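Pumilio homolog 23 (Arabidopsis thaliana, PDB 5WZJ) binds RNA sequence-specifically through its Pumilio repeats, recognising 18S rRNA, and probably regulates translation and stability of mRNAs by binding their 3'-UTRs. Local coordinates at residues G505-T508 and V509-C512; R493-F496 and G497-S500; S20-F23 and S24-N28; R52-E55 and Y56-T60; A348-F351 and K352-L355. All coordinates share one frame; numbering follows the deposited sequence.

Contact 1: residues G505-T508 and V509-C512. With nucleotides of chain B.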
loop_
_atom_site.group_PDB
_atom_site.type_symbol
_atom_site.label_atom_id
_atom_site.label_comp_id
_atom_site.label_asym_id
_atom_site.label_seq_id
_atom_site.Cartn_x
_atom_site.Cartn_y
_atom_site.Cartn_z
ATOM N N GLY A 505 -0.700 -18.996 12.479
ATOM C CA GLY A 505 -1.277 -19.580 13.679
ATOM C C GLY A 505 -0.422 -19.430 14.923
ATOM O O GLY A 505 -0.958 -19.422 16.040
ATOM N N SER A 506 0.897 -19.303 14.759
ATOM C CA SER A 506 1.769 -19.189 15.920
ATOM C C SER A 506 1.518 -17.891 16.677
ATOM O O SER A 506 1.582 -17.869 17.913
ATOM C CB SER A 506 3.235 -19.299 15.502
ATOM O OG SER A 506 3.686 -18.148 14.800
ATOM N N PHE A 507 1.234 -16.799 15.953
ATOM C CA PHE A 507 0.830 -15.563 16.619
ATOM C C PHE A 507 -0.447 -15.773 17.414
ATOM O O PHE A 507 -0.613 -15.207 18.498
ATOM C CB PHE A 507 0.609 -14.437 15.606
ATOM C CG PHE A 507 1.868 -13.944 14.931
ATOM C CD1 PHE A 507 2.318 -14.532 13.753
ATOM C CD2 PHE A 507 2.566 -12.864 15.449
ATOM C CE1 PHE A 507 3.457 -14.066 13.124
ATOM C CE2 PHE A 507 3.703 -12.396 14.826
ATOM C CZ PHE A 507 4.149 -12.996 13.662
ATOM N N THR A 508 -1.376 -16.563 16.871
ATOM C CA THR A 508 -2.629 -16.817 17.567
ATOM C C THR A 508 -2.396 -17.601 18.854
ATOM O O THR A 508 -3.029 -17.320 19.880
ATOM C CB THR A 508 -3.599 -17.549 16.637
ATOM O OG1 THR A 508 -3.711 -16.830 15.398
ATOM C CG2 THR A 508 -4.978 -17.671 17.282
ATOM N N VAL A 509 -1.481 -18.578 18.832
ATOM C CA VAL A 509 -1.135 -19.300 20.059
ATOM C C VAL A 509 -0.639 -18.327 21.123
ATOM O O VAL A 509 -1.058 -18.376 22.285
ATOM C CB VAL A 509 -0.088 -20.390 19.767
ATOM C CG1 VAL A 509 0.374 -21.039 21.069
ATOM C CG2 VAL A 509 -0.660 -21.434 18.818
ATOM N N GLU A 510 0.262 -17.428 20.729
ATOM C CA GLU A 510 0.789 -16.405 21.626
ATOM C C GLU A 510 -0.318 -15.574 22.253
ATOM O O GLU A 510 -0.276 -15.262 23.447
ATOM C CB GLU A 510 1.694 -15.462 20.849
ATOM C CG GLU A 510 3.154 -15.678 20.936
ATOM C CD GLU A 510 3.859 -14.735 19.995
ATOM O OE1 GLU A 510 3.911 -15.043 18.778
ATOM O OE2 GLU A 510 4.294 -13.660 20.466
ATOM N N LYS A 511 -1.262 -15.115 21.433
ATOM C CA LYS A 511 -2.265 -14.189 21.937
ATOM C C LYS A 511 -3.333 -14.912 22.747
ATOM O O LYS A 511 -3.874 -14.337 23.696
ATOM C CB LYS A 511 -2.851 -13.392 20.768
ATOM C CG LYS A 511 -1.735 -12.654 20.024
ATOM C CD LYS A 511 -2.217 -11.644 19.016
ATOM C CE LYS A 511 -1.024 -10.998 18.299
ATOM N NZ LYS A 511 -1.442 -10.051 17.227
ATOM N N CYS A 512 -3.624 -16.168 22.413
ATOM C CA CYS A 512 -4.432 -16.990 23.310
ATOM C C CYS A 512 -3.737 -17.164 24.649
ATOM O O CYS A 512 -4.341 -16.952 25.710
ATOM C CB CYS A 512 -4.708 -18.358 22.688
ATOM S SG CYS A 512 -5.882 -18.334 21.319
ATOM P P G B 2 6.990 -12.104 8.305
ATOM O OP1 G B 2 7.404 -11.949 6.887
ATOM O OP2 G B 2 7.145 -10.976 9.255
ATOM O "O5'" G B 2 5.449 -12.509 8.267
ATOM C "C5'" G B 2 5.044 -13.809 7.862
ATOM C "C4'" G B 2 3.544 -13.958 7.947
ATOM O "O4'" G B 2 3.110 -13.898 9.323
ATOM C "C3'" G B 2 2.735 -12.882 7.244
ATOM O "O3'" G B 2 2.592 -13.201 5.869
ATOM C "C2'" G B 2 1.401 -12.872 8.003
ATOM O "O2'" G B 2 0.472 -13.765 7.401
ATOM C "C1'" G B 2 1.791 -13.421 9.388
ATOM N N9 G B 2 1.666 -12.455 10.497
ATOM C C8 G B 2 2.415 -11.344 10.831
ATOM N N7 G B 2 1.986 -10.746 11.920
ATOM C C5 G B 2 0.892 -11.514 12.323
ATOM C C6 G B 2 0.001 -11.385 13.426
ATOM O O6 G B 2 -0.005 -10.525 14.308
ATOM N N1 G B 2 -0.965 -12.390 13.439
ATOM C C2 G B 2 -1.075 -13.391 12.511
ATOM N N2 G B 2 -2.064 -14.273 12.687
ATOM N N3 G B 2 -0.252 -13.534 11.481
ATOM C C4 G B 2 0.692 -12.566 11.456
ATOM O "O5'" G B 1 10.537 -11.957 10.974
ATOM C "C5'" G B 1 10.686 -13.162 10.235
ATOM C "C4'" G B 1 9.514 -14.091 10.439
ATOM O "O4'" G B 1 9.519 -14.597 11.802
ATOM C "C3'" G B 1 8.128 -13.475 10.267
ATOM O "O3'" G B 1 7.723 -13.409 8.903
ATOM C "C2'" G B 1 7.247 -14.388 11.117
ATOM O "O2'" G B 1 6.920 -15.574 10.408
ATOM C "C1'" G B 1 8.195 -14.757 12.266
ATOM N N9 G B 1 7.997 -13.896 13.449
ATOM C C8 G B 1 8.561 -12.662 13.696
ATOM N N7 G B 1 8.184 -12.133 14.830
ATOM C C5 G B 1 7.311 -13.076 15.367
ATOM C C6 G B 1 6.581 -13.062 16.587
ATOM O O6 G B 1 6.566 -12.180 17.460
ATOM N N1 G B 1 5.813 -14.220 16.738
ATOM C C2 G B 1 5.749 -15.259 15.837
ATOM N N2 G B 1 4.943 -16.283 16.168
ATOM N N3 G B 1 6.428 -15.284 14.693
ATOM C C4 G B 1 7.182 -14.170 14.526
#

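Contact 2: residues R493-F496 and G497-S500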
loop_
_atom_site.group_PDB
_atom_site.type_symbol
_atom_site.label_atom_id
_atom_site.label_comp_id
_atom_site.label_asym_id
_atom_site.label_seq_id
_atom_site.Cartn_x
_atom_site.Cartn_y
_atom_site.Cartn_z
ATOM N N ARG A 493 -8.654 -25.985 22.167
ATOM C CA ARG A 493 -7.881 -27.003 22.867
ATOM C C ARG A 493 -7.732 -28.246 22.007
ATOM O O ARG A 493 -8.657 -28.652 21.300
ATOM C CB ARG A 493 -8.540 -27.373 24.197
ATOM C CG ARG A 493 -8.397 -26.309 25.280
ATOM C CD ARG A 493 -8.755 -26.844 26.671
ATOM N NE ARG A 493 -7.835 -27.879 27.141
ATOM C CZ ARG A 493 -7.774 -28.306 28.402
ATOM N NH1 ARG A 493 -8.572 -27.775 29.322
ATOM N NH2 ARG A 493 -6.913 -29.259 28.749
ATOM N N GLY A 494 -6.560 -28.857 22.075
ATOM C CA GLY A 494 -6.238 -29.959 21.198
ATOM C C GLY A 494 -5.662 -29.544 19.867
ATOM O O GLY A 494 -5.231 -30.413 19.097
ATOM N N HIS A 495 -5.621 -28.246 19.567
ATOM C CA HIS A 495 -5.120 -27.782 18.282
ATOM C C HIS A 495 -3.998 -26.777 18.408
ATOM O O HIS A 495 -3.524 -26.265 17.388
ATOM C CB HIS A 495 -6.260 -27.180 17.447
ATOM C CG HIS A 495 -7.254 -28.197 16.998
ATOM N ND1 HIS A 495 -8.361 -28.533 17.748
ATOM C CD2 HIS A 495 -7.286 -28.988 15.901
ATOM C CE1 HIS A 495 -9.042 -29.477 17.124
ATOM N NE2 HIS A 495 -8.410 -29.773 16.002
ATOM N N PHE A 496 -3.565 -26.468 19.626
ATOM C CA PHE A 496 -2.519 -25.468 19.757
ATOM C C PHE A 496 -1.204 -25.962 19.173
ATOM O O PHE A 496 -0.423 -25.155 18.654
ATOM C CB PHE A 496 -2.361 -25.063 21.221
ATOM C CG PHE A 496 -3.529 -24.264 21.737
ATOM C CD1 PHE A 496 -3.699 -22.936 21.352
ATOM C CD2 PHE A 496 -4.469 -24.844 22.576
ATOM C CE1 PHE A 496 -4.779 -22.185 21.814
ATOM C CE2 PHE A 496 -5.561 -24.091 23.048
ATOM C CZ PHE A 496 -5.711 -22.765 22.662
ATOM N N GLY A 497 -0.951 -27.273 19.231
ATOM C CA GLY A 497 0.272 -27.805 18.643
ATOM C C GLY A 497 0.334 -27.570 17.144
ATOM O O GLY A 497 1.316 -27.035 16.623
ATOM N N GLU A 498 -0.737 -27.945 16.435
ATOM C CA GLU A 498 -0.788 -27.738 14.992
ATOM C C GLU A 498 -0.740 -26.254 14.645
ATOM O O GLU A 498 -0.048 -25.852 13.701
ATOM C CB GLU A 498 -2.047 -28.389 14.420
ATOM C CG GLU A 498 -2.091 -28.380 12.906
ATOM C CD GLU A 498 -3.439 -28.803 12.355
ATOM O OE1 GLU A 498 -4.237 -29.403 13.114
ATOM O OE2 GLU A 498 -3.697 -28.527 11.162
ATOM N N LEU A 499 -1.442 -25.418 15.419
ATOM C CA LEU A 499 -1.429 -23.981 15.161
ATOM C C LEU A 499 -0.030 -23.395 15.296
ATOM O O LEU A 499 0.348 -22.495 14.532
ATOM C CB LEU A 499 -2.383 -23.270 16.119
ATOM C CG LEU A 499 -3.844 -23.184 15.728
ATOM C CD1 LEU A 499 -4.620 -22.572 16.889
ATOM C CD2 LEU A 499 -3.970 -22.338 14.469
ATOM N N SER A 500 0.741 -23.857 16.286
ATOM C CA SER A 500 2.065 -23.282 16.502
ATOM C C SER A 500 2.975 -23.518 15.306
ATOM O O SER A 500 3.886 -22.717 15.052
ATOM C CB SER A 500 2.701 -23.862 17.770
ATOM O OG SER A 500 3.105 -25.208 17.574
#

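Contact 3: residues S20-F23 and S24-N28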
loop_
_atom_site.group_PDB
_atom_site.type_symbol
_atom_site.label_atom_id
_atom_site.label_comp_id
_atom_site.label_asym_id
_atom_site.label_seq_id
_atom_site.Cartn_x
_atom_site.Cartn_y
_atom_site.Cartn_z
ATOM N N SER A 20 32.198 -1.173 -29.048
ATOM C CA SER A 20 31.647 -2.392 -28.458
ATOM C C SER A 20 32.700 -3.144 -27.665
ATOM O O SER A 20 32.473 -3.527 -26.509
ATOM C CB SER A 20 31.079 -3.306 -29.546
ATOM O OG SER A 20 29.919 -2.754 -30.126
ATOM N N LYS A 21 33.860 -3.385 -28.283
ATOM C CA LYS A 21 34.905 -4.133 -27.596
ATOM C C LYS A 21 35.336 -3.412 -26.325
ATOM O O LYS A 21 35.516 -4.045 -25.279
ATOM C CB LYS A 21 36.102 -4.366 -28.528
ATOM C CG LYS A 21 37.221 -5.185 -27.891
ATOM C CD LYS A 21 37.888 -6.110 -28.906
ATOM C CE LYS A 21 38.927 -7.013 -28.242
ATOM N NZ LYS A 21 38.348 -7.806 -27.102
ATOM N N TYR A 22 35.469 -2.084 -26.389
ATOM C CA TYR A 22 35.911 -1.338 -25.213
ATOM C C TYR A 22 34.973 -1.564 -24.032
ATOM O O TYR A 22 35.413 -1.948 -22.941
ATOM C CB TYR A 22 36.029 0.156 -25.530
ATOM C CG TYR A 22 36.370 0.967 -24.288
ATOM C CD1 TYR A 22 37.655 0.950 -23.747
ATOM C CD2 TYR A 22 35.399 1.718 -23.642
ATOM C CE1 TYR A 22 37.965 1.679 -22.597
ATOM C CE2 TYR A 22 35.694 2.446 -22.498
ATOM C CZ TYR A 22 36.974 2.427 -21.978
ATOM O OH TYR A 22 37.248 3.161 -20.843
ATOM N N PHE A 23 33.665 -1.353 -24.234
ATOM C CA PHE A 23 32.746 -1.470 -23.106
ATOM C C PHE A 23 32.551 -2.917 -22.669
ATOM O O PHE A 23 32.366 -3.183 -21.473
ATOM C CB PHE A 23 31.414 -0.801 -23.450
ATOM C CG PHE A 23 31.510 0.691 -23.472
ATOM C CD1 PHE A 23 31.597 1.399 -22.289
ATOM C CD2 PHE A 23 31.588 1.382 -24.672
ATOM C CE1 PHE A 23 31.723 2.771 -22.301
ATOM C CE2 PHE A 23 31.703 2.754 -24.686
ATOM C CZ PHE A 23 31.772 3.449 -23.497
ATOM N N SER A 24 32.609 -3.865 -23.605
ATOM C CA SER A 24 32.498 -5.269 -23.220
ATOM C C SER A 24 33.704 -5.709 -22.399
ATOM O O SER A 24 33.573 -6.506 -21.457
ATOM C CB SER A 24 32.352 -6.142 -24.463
ATOM O OG SER A 24 32.357 -7.508 -24.096
ATOM N N GLU A 25 34.887 -5.194 -22.736
ATOM C CA GLU A 25 36.079 -5.559 -21.979
ATOM C C GLU A 25 36.047 -4.955 -20.584
ATOM O O GLU A 25 36.479 -5.590 -19.615
ATOM C CB GLU A 25 37.323 -5.128 -22.749
ATOM C CG GLU A 25 37.731 -6.135 -23.815
ATOM C CD GLU A 25 38.230 -7.438 -23.189
ATOM O OE1 GLU A 25 37.406 -8.323 -22.861
ATOM O OE2 GLU A 25 39.455 -7.563 -22.987
ATOM N N ILE A 26 35.516 -3.736 -20.458
ATOM C CA ILE A 26 35.280 -3.164 -19.136
ATOM C C ILE A 26 34.348 -4.065 -18.332
ATOM O O ILE A 26 34.612 -4.386 -17.166
ATOM C CB ILE A 26 34.710 -1.739 -19.265
ATOM C CG1 ILE A 26 35.728 -0.810 -19.931
ATOM C CG2 ILE A 26 34.325 -1.204 -17.906
ATOM C CD1 ILE A 26 36.954 -0.591 -19.106
ATOM N N ALA A 27 33.245 -4.493 -18.948
ATOM C CA ALA A 27 32.271 -5.317 -18.234
ATOM C C ALA A 27 32.896 -6.627 -17.762
ATOM O O ALA A 27 32.737 -7.016 -16.597
ATOM C CB ALA A 27 31.061 -5.585 -19.126
ATOM N N ASN A 28 33.622 -7.318 -18.652
ATOM C CA ASN A 28 34.283 -8.561 -18.248
ATOM C C ASN A 28 35.298 -8.309 -17.141
ATOM O O ASN A 28 35.452 -9.131 -16.228
ATOM C CB ASN A 28 34.971 -9.241 -19.435
ATOM C CG ASN A 28 35.688 -10.542 -19.018
ATOM O OD1 ASN A 28 35.082 -11.624 -18.999
ATOM N ND2 ASN A 28 36.970 -10.431 -18.648
#

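Contact 4: residues R52-E55 and Y56-T60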
loop_
_atom_site.group_PDB
_atom_site.type_symbol
_atom_site.label_atom_id
_atom_site.label_comp_id
_atom_site.label_asym_id
_atom_site.label_seq_id
_atom_site.Cartn_x
_atom_site.Cartn_y
_atom_site.Cartn_z
ATOM N N ARG A 52 31.480 10.569 -24.114
ATOM C CA ARG A 52 31.268 11.979 -24.432
ATOM C C ARG A 52 30.989 12.157 -25.925
ATOM O O ARG A 52 31.642 11.544 -26.773
ATOM C CB ARG A 52 32.479 12.812 -23.998
ATOM N N GLY A 53 29.975 12.965 -26.244
ATOM C CA GLY A 53 29.572 13.172 -27.621
ATOM C C GLY A 53 28.737 12.067 -28.233
ATOM O O GLY A 53 28.350 12.181 -29.403
ATOM N N ARG A 54 28.454 10.994 -27.500
ATOM C CA ARG A 54 27.610 9.934 -28.037
ATOM C C ARG A 54 26.823 9.276 -26.918
ATOM O O ARG A 54 26.566 8.067 -26.943
ATOM C CB ARG A 54 28.430 8.903 -28.801
ATOM C CG ARG A 54 29.740 8.636 -28.171
ATOM C CD ARG A 54 30.591 7.830 -29.102
ATOM N NE ARG A 54 31.617 7.117 -28.361
ATOM C CZ ARG A 54 32.278 6.069 -28.835
ATOM N NH1 ARG A 54 32.014 5.618 -30.055
ATOM N NH2 ARG A 54 33.195 5.471 -28.084
ATOM N N GLU A 55 26.446 10.074 -25.918
ATOM C CA GLU A 55 25.659 9.570 -24.802
ATOM C C GLU A 55 24.383 8.875 -25.276
ATOM O O GLU A 55 24.031 7.807 -24.769
ATOM C CB GLU A 55 25.334 10.723 -23.853
ATOM C CG GLU A 55 26.558 11.288 -23.130
ATOM C CD GLU A 55 27.306 12.358 -23.928
ATOM O OE1 GLU A 55 26.998 12.577 -25.124
ATOM O OE2 GLU A 55 28.214 12.977 -23.343
ATOM N N TYR A 56 23.682 9.457 -26.252
ATOM C CA TYR A 56 22.419 8.863 -26.681
ATOM C C TYR A 56 22.648 7.502 -27.323
ATOM O O TYR A 56 21.937 6.532 -27.020
ATOM C CB TYR A 56 21.671 9.782 -27.657
ATOM C CG TYR A 56 20.456 9.085 -28.254
ATOM C CD1 TYR A 56 19.277 8.977 -27.532
ATOM C CD2 TYR A 56 20.505 8.507 -29.520
ATOM C CE1 TYR A 56 18.170 8.328 -28.059
ATOM C CE2 TYR A 56 19.399 7.848 -30.052
ATOM C CZ TYR A 56 18.239 7.765 -29.312
ATOM O OH TYR A 56 17.139 7.117 -29.810
ATOM N N GLU A 57 23.627 7.423 -28.231
ATOM C CA GLU A 57 23.889 6.184 -28.953
ATOM C C GLU A 57 24.297 5.077 -27.997
ATOM O O GLU A 57 23.848 3.933 -28.125
ATOM C CB GLU A 57 24.984 6.411 -30.005
ATOM C CG GLU A 57 24.619 7.338 -31.155
ATOM C CD GLU A 57 24.409 8.791 -30.744
ATOM O OE1 GLU A 57 24.971 9.224 -29.715
ATOM O OE2 GLU A 57 23.664 9.501 -31.454
ATOM N N ILE A 58 25.136 5.396 -27.016
ATOM C CA ILE A 58 25.597 4.342 -26.121
ATOM C C ILE A 58 24.506 3.950 -25.124
ATOM O O ILE A 58 24.291 2.756 -24.859
ATOM C CB ILE A 58 26.895 4.780 -25.423
ATOM C CG1 ILE A 58 28.010 4.859 -26.473
ATOM C CG2 ILE A 58 27.255 3.786 -24.297
ATOM C CD1 ILE A 58 29.172 5.705 -26.080
ATOM N N ALA A 59 23.787 4.933 -24.577
ATOM C CA ALA A 59 22.787 4.632 -23.553
ATOM C C ALA A 59 21.588 3.885 -24.120
ATOM O O ALA A 59 20.887 3.186 -23.381
ATOM C CB ALA A 59 22.312 5.918 -22.884
ATOM N N THR A 60 21.297 4.055 -25.402
ATOM C CA THR A 60 20.172 3.355 -25.998
ATOM C C THR A 60 20.589 2.081 -26.717
ATOM O O THR A 60 19.735 1.414 -27.316
ATOM C CB THR A 60 19.415 4.269 -26.968
ATOM O OG1 THR A 60 20.292 4.657 -28.029
ATOM C CG2 THR A 60 18.902 5.534 -26.223
#

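Contact 5: residues A348-F351 and K352-L355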
loop_
_atom_site.group_PDB
_atom_site.type_symbol
_atom_site.label_atom_id
_atom_site.label_comp_id
_atom_site.label_asym_id
_atom_site.label_seq_id
_atom_site.Cartn_x
_atom_site.Cartn_y
_atom_site.Cartn_z
ATOM N N ALA A 348 -25.551 2.992 2.824
ATOM C CA ALA A 348 -25.935 1.935 3.759
ATOM C C ALA A 348 -27.151 1.134 3.304
ATOM O O ALA A 348 -27.098 -0.105 3.399
ATOM C CB ALA A 348 -26.166 2.520 5.159
ATOM N N PRO A 349 -28.242 1.737 2.783
ATOM C CA PRO A 349 -29.345 0.924 2.241
ATOM C C PRO A 349 -28.919 -0.060 1.160
ATOM O O PRO A 349 -29.670 -0.984 0.836
ATOM C CB PRO A 349 -30.301 1.970 1.651
ATOM C CG PRO A 349 -29.982 3.229 2.359
ATOM C CD PRO A 349 -28.531 3.182 2.688
ATOM N N ARG A 350 -27.732 0.136 0.578
ATOM C CA ARG A 350 -27.266 -0.682 -0.537
ATOM C C ARG A 350 -26.053 -1.526 -0.176
ATOM O O ARG A 350 -25.317 -1.952 -1.073
ATOM C CB ARG A 350 -26.942 0.203 -1.740
ATOM C CG ARG A 350 -28.008 1.223 -2.065
ATOM C CD ARG A 350 -29.249 0.553 -2.621
ATOM N NE ARG A 350 -29.337 0.676 -4.073
ATOM C CZ ARG A 350 -29.597 1.815 -4.713
ATOM N NH1 ARG A 350 -29.775 2.947 -4.036
ATOM N NH2 ARG A 350 -29.673 1.825 -6.036
ATOM N N PHE A 351 -25.818 -1.756 1.121
ATOM C CA PHE A 351 -24.729 -2.636 1.537
ATOM C C PHE A 351 -24.843 -3.994 0.866
ATOM O O PHE A 351 -23.839 -4.577 0.444
ATOM C CB PHE A 351 -24.737 -2.818 3.055
ATOM C CG PHE A 351 -23.877 -1.842 3.808
ATOM C CD1 PHE A 351 -23.343 -0.725 3.189
ATOM C CD2 PHE A 351 -23.590 -2.063 5.149
ATOM C CE1 PHE A 351 -22.556 0.162 3.900
ATOM C CE2 PHE A 351 -22.803 -1.181 5.864
ATOM C CZ PHE A 351 -22.288 -0.063 5.239
ATOM N N LYS A 352 -26.067 -4.517 0.768
ATOM C CA LYS A 352 -26.252 -5.840 0.180
ATOM C C LYS A 352 -25.830 -5.841 -1.282
ATOM O O LYS A 352 -25.069 -6.712 -1.718
ATOM C CB LYS A 352 -27.714 -6.276 0.317
ATOM C CG LYS A 352 -27.986 -7.713 -0.134
ATOM C CD LYS A 352 -29.494 -8.015 -0.170
ATOM C CE LYS A 352 -29.780 -9.502 0.003
ATOM N NZ LYS A 352 -28.871 -10.361 -0.808
ATOM N N ASP A 353 -26.330 -4.871 -2.054
ATOM C CA ASP A 353 -25.913 -4.707 -3.445
ATOM C C ASP A 353 -24.396 -4.671 -3.560
ATOM O O ASP A 353 -23.803 -5.380 -4.381
ATOM C CB ASP A 353 -26.498 -3.418 -4.018
ATOM C CG ASP A 353 -27.988 -3.297 -3.790
ATOM O OD1 ASP A 353 -28.404 -2.992 -2.651
ATOM O OD2 ASP A 353 -28.738 -3.488 -4.760
ATOM N N LEU A 354 -23.755 -3.843 -2.734
ATOM C CA LEU A 354 -22.308 -3.687 -2.825
ATOM C C LEU A 354 -21.596 -5.011 -2.576
ATOM O O LEU A 354 -20.670 -5.371 -3.311
ATOM C CB LEU A 354 -21.840 -2.615 -1.841
ATOM C CG LEU A 354 -22.265 -1.174 -2.166
ATOM C CD1 LEU A 354 -21.910 -0.223 -1.028
ATOM C CD2 LEU A 354 -21.620 -0.702 -3.457
ATOM N N LEU A 355 -22.034 -5.769 -1.563
ATOM C CA LEU A 355 -21.407 -7.063 -1.299
ATOM C C LEU A 355 -21.676 -8.054 -2.427
ATOM O O LEU A 355 -20.777 -8.803 -2.826
ATOM C CB LEU A 355 -21.894 -7.623 0.034
ATOM C CG LEU A 355 -21.508 -6.828 1.280
ATOM C CD1 LEU A 355 -22.224 -7.402 2.488
ATOM C CD2 LEU A 355 -19.996 -6.850 1.499
#

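Contact 1: residues G505-T508 and V509-C512
Ser-506, Phe-507 and Glu-510 are the base-reading residues of Pumilio repeat 8. They lie on helix 503-514 and carry the serine-glutamate pair that PUF repeats use to read guanine. One helical turn brings both side chains of the pair to the same amino group, and Glu-510 N bonds to Ser-506 O at 3.1 Å. Glu-510 OE1 accepts from both N1 and N2 of G1 of chain B. Glu-510 OE1 lies 2.9 Å from G1 N1 and Glu-510 OE1 lies 3.1 Å from G1 N2. Ser-506 OG accepts N2 of G1 of chain B at 2.6 Å. With chi1 at 72°, this OG sits between its own backbone N and carbonyl carbon, and it also bonds to Thr-503 O. Tyr-543 OH holds the other carboxylate oxygen of Glu-510, OE2. The Phe-507 ring fits between two bases. C5 of G2 of chain B lies 3.5 Å above the Phe-507 ring plane, over its centre, while G1 lies over the opposite face toward the rim. Lys-511 NZ reaches O6 of G2 at 3.3 Å and pairs with Glu-473. With a leucine in place of Phe-507, both bases would probably lose their flat partner and be freer to tilt. The acceptors of Ser-506 and Glu-510 match the N1-H and amino group of guanine. Adenine has neither group on this edge, so the pocket is consistent with selection for guanine.

Contact 2: residues R493-F496 and G497-S500
Ser-500 N is shared by two carbonyls. Ser-500 N bonds to Phe-496 O at 2.9 Å and, weakly, to Gly-497 O at 3.2 Å. The hydroxyl of the same serine adds a second grip on Gly-497, with Ser-500 OG donating to Gly-497 O at 2.7 Å. A chi1 of 73° turns OG back over this turn of the helix. Replacing Ser-500 with an alanine would remove the hydroxyl and is likely to leave Gly-497 O with a weaker hold from this residue. The turn belongs to helix 496-501 of Pumilio repeat 8, and His-495 is its N-cap residue. His-495 O accepts Leu-499 N at 3.0 Å, and Leu-499 CG packs against that oxygen. Glu-527 lies beyond this turn and binds Gly-494 N and Phe-496 N with its two carboxylate oxygens. The side chains of His-495 and Glu-498 run side by side. Glu-498 OE1 lies at the ring edge, 4.2 Å from His-495 CD2, with ring and carboxylate planes 47° apart. Glu-498 OE1 forms a salt bridge with Lys-464. The carboxylate may slightly favour a protonated His-495, but His-495 NE2 is 5.1 Å from Glu-498 OE1, and Lys-464 would probably offset much of the effect.

Contact 3: residues S20-F23 and S24-N28
A chi1 of 175° swings the Tyr-22 ring away from its own backbone N, beside the carbonyl carbon, while Ile-26 keeps CG1 beside its N (chi1 -64°). These two settings bring Ile-26 under the tyrosine ring one turn further along the helix. Ile-26 CG1 makes a CH-pi contact over the ring face, 4.2 Å from the centroid of the Tyr-22 ring and 16° off its normal. It sits toward the rim, near CZ. Ile-26 CD1 continues outward to 4.1 Å from Tyr-22 OH. The backbone links the same two residues: Ile-26 N bonds to Tyr-22 O at 3.1 Å. Both belong to helix 17-31, the first helix of the modelled chain, which packs on helices 37-49 and 64-74. Ala-47 and Ile-43 of helix 37-49 touch Tyr-22 and Ile-26 respectively, while Phe-23 packs on Ile-64 and Leu-71 of helix 64-74. Tyr-22 CD2 lies 3.8 Å above the Phe-23 ring plane, over its centre, so the two neighbouring rings pack closely. On the exposed side, Lys-21 and Glu-25 run alongside each other. With both chains bent, Glu-25 OE2 stays 4.3 Å from Lys-21 NZ, beyond a salt bridge. The ammonium comes nearer to the aliphatic part, with Lys-21 NZ 3.7 Å from Glu-25 CG.

Contact 4: residues R52-E55 and Y56-T60
Arg-54 and Ile-58 meet at the start of helix 55-59 in Pumilio repeat 1, where Arg-54 is the N-cap residue. Ile-58 CD1 touches the arginine chain along its length, 3.6 Å from both Arg-54 CG and Arg-54 NE. The chi1 of Arg-54 is 38°, which puts CG between the backbone N and the carbonyl carbon. From there the chain runs extended to NE, across the end of the isoleucine. The backbone joins the same two residues: Ile-58 N bonds to Arg-54 O at 3.0 Å, with an N-H...O angle of 163°. Glu-57 folds back at chi2, and Glu-57 OE1 comes within 3.2 Å of Arg-54 CA. This is a contact of its carboxylate with the backbone and CB of the cap residue, not with the guanidinium. The guanidinium is positioned from outside the turn. Arg-54 NH1 bonds to Thr-19 OG1 on helix 17-31, and Glu-50 O accepts a weak bond from NE. Ile-58 also packs on Ile-64 and Leu-68 of helix 64-74. One residue on, Ala-59 N bonds to Glu-55 O. Tyr-56 O accepts two donors from opposite faces of its carbonyl plane. Thr-60 N approaches Tyr-56 O at 3.0 Å, and Thr-60 OG1 reaches Tyr-56 O at 2.7 Å.

Contact 5: residues A348-F351 and K352-L355
Arg-350 and Asp-353 make a local contact at the N-terminal end of helix 351-356, just after helix 337-347. Arg-350 is the N-cap residue, and Asp-353 sits three residues on. The aspartate curls back so that Asp-353 OD1 lies 3.3 Å from Arg-350 CA. The same Asp-353 OD1 is 3.6 Å from Arg-350 CB. Arg-350 bends at chi2 and chi3 and crosses the carboxylate, with guanidinium and carboxylate planes 76° apart. Asp-353 OD1 is then at the guanidinium edge, 4.0 Å from Arg-350 NE. The charges are near each other but do not form a salt bridge. Arg-350 has a cation-pi partner in Phe-315 of helix 314-318, and Asp-353 also touches Phe-315. Within the all-helical superhelix, this turn packs between helix 314-318, met by Arg-350, Asp-353 and Leu-354, and the later helices 360-373, 377-388 and 405-410. Phe-351 packs on Val-363 and Leu-366 of helix 360-373 and on Ala-383 and Ala-387 of helix 377-388. The helix start is set by backbone bonds. Leu-354 N reaches Arg-350 O at 3.0 Å, and Leu-355 N reaches Phe-351 O at the same length. Just before it, Phe-351 N bonds to Ala-348 O at 3.1 Å, closing the preceding 3-10 turn. Leu-354 CG rests 3.3 Å from Arg-350 O.

How the contacts relate
Each contact is local, within one continuous stretch of about two turns, so none closes a long loop and none nests in or crosses another. Contact 3 comes first, on helix 17-31. Contact 4 follows at the start of helix 55-59, and the two touch through Phe-23 CE2 and Ile-58 CD1, 4.1 Å apart. This ties the N-terminal helix to Pumilio repeat 1. Contact 5 joins helix 337-347 to helix 351-356 far along the chain and touches none of the others; its centre is about 34 Å from that of contact 1. Contacts 2 and 1 lie in series on successive helices of repeat 8. They pack together through Leu-499 and Val-509, joining helix 496-501 to the RNA-reading helix 503-514.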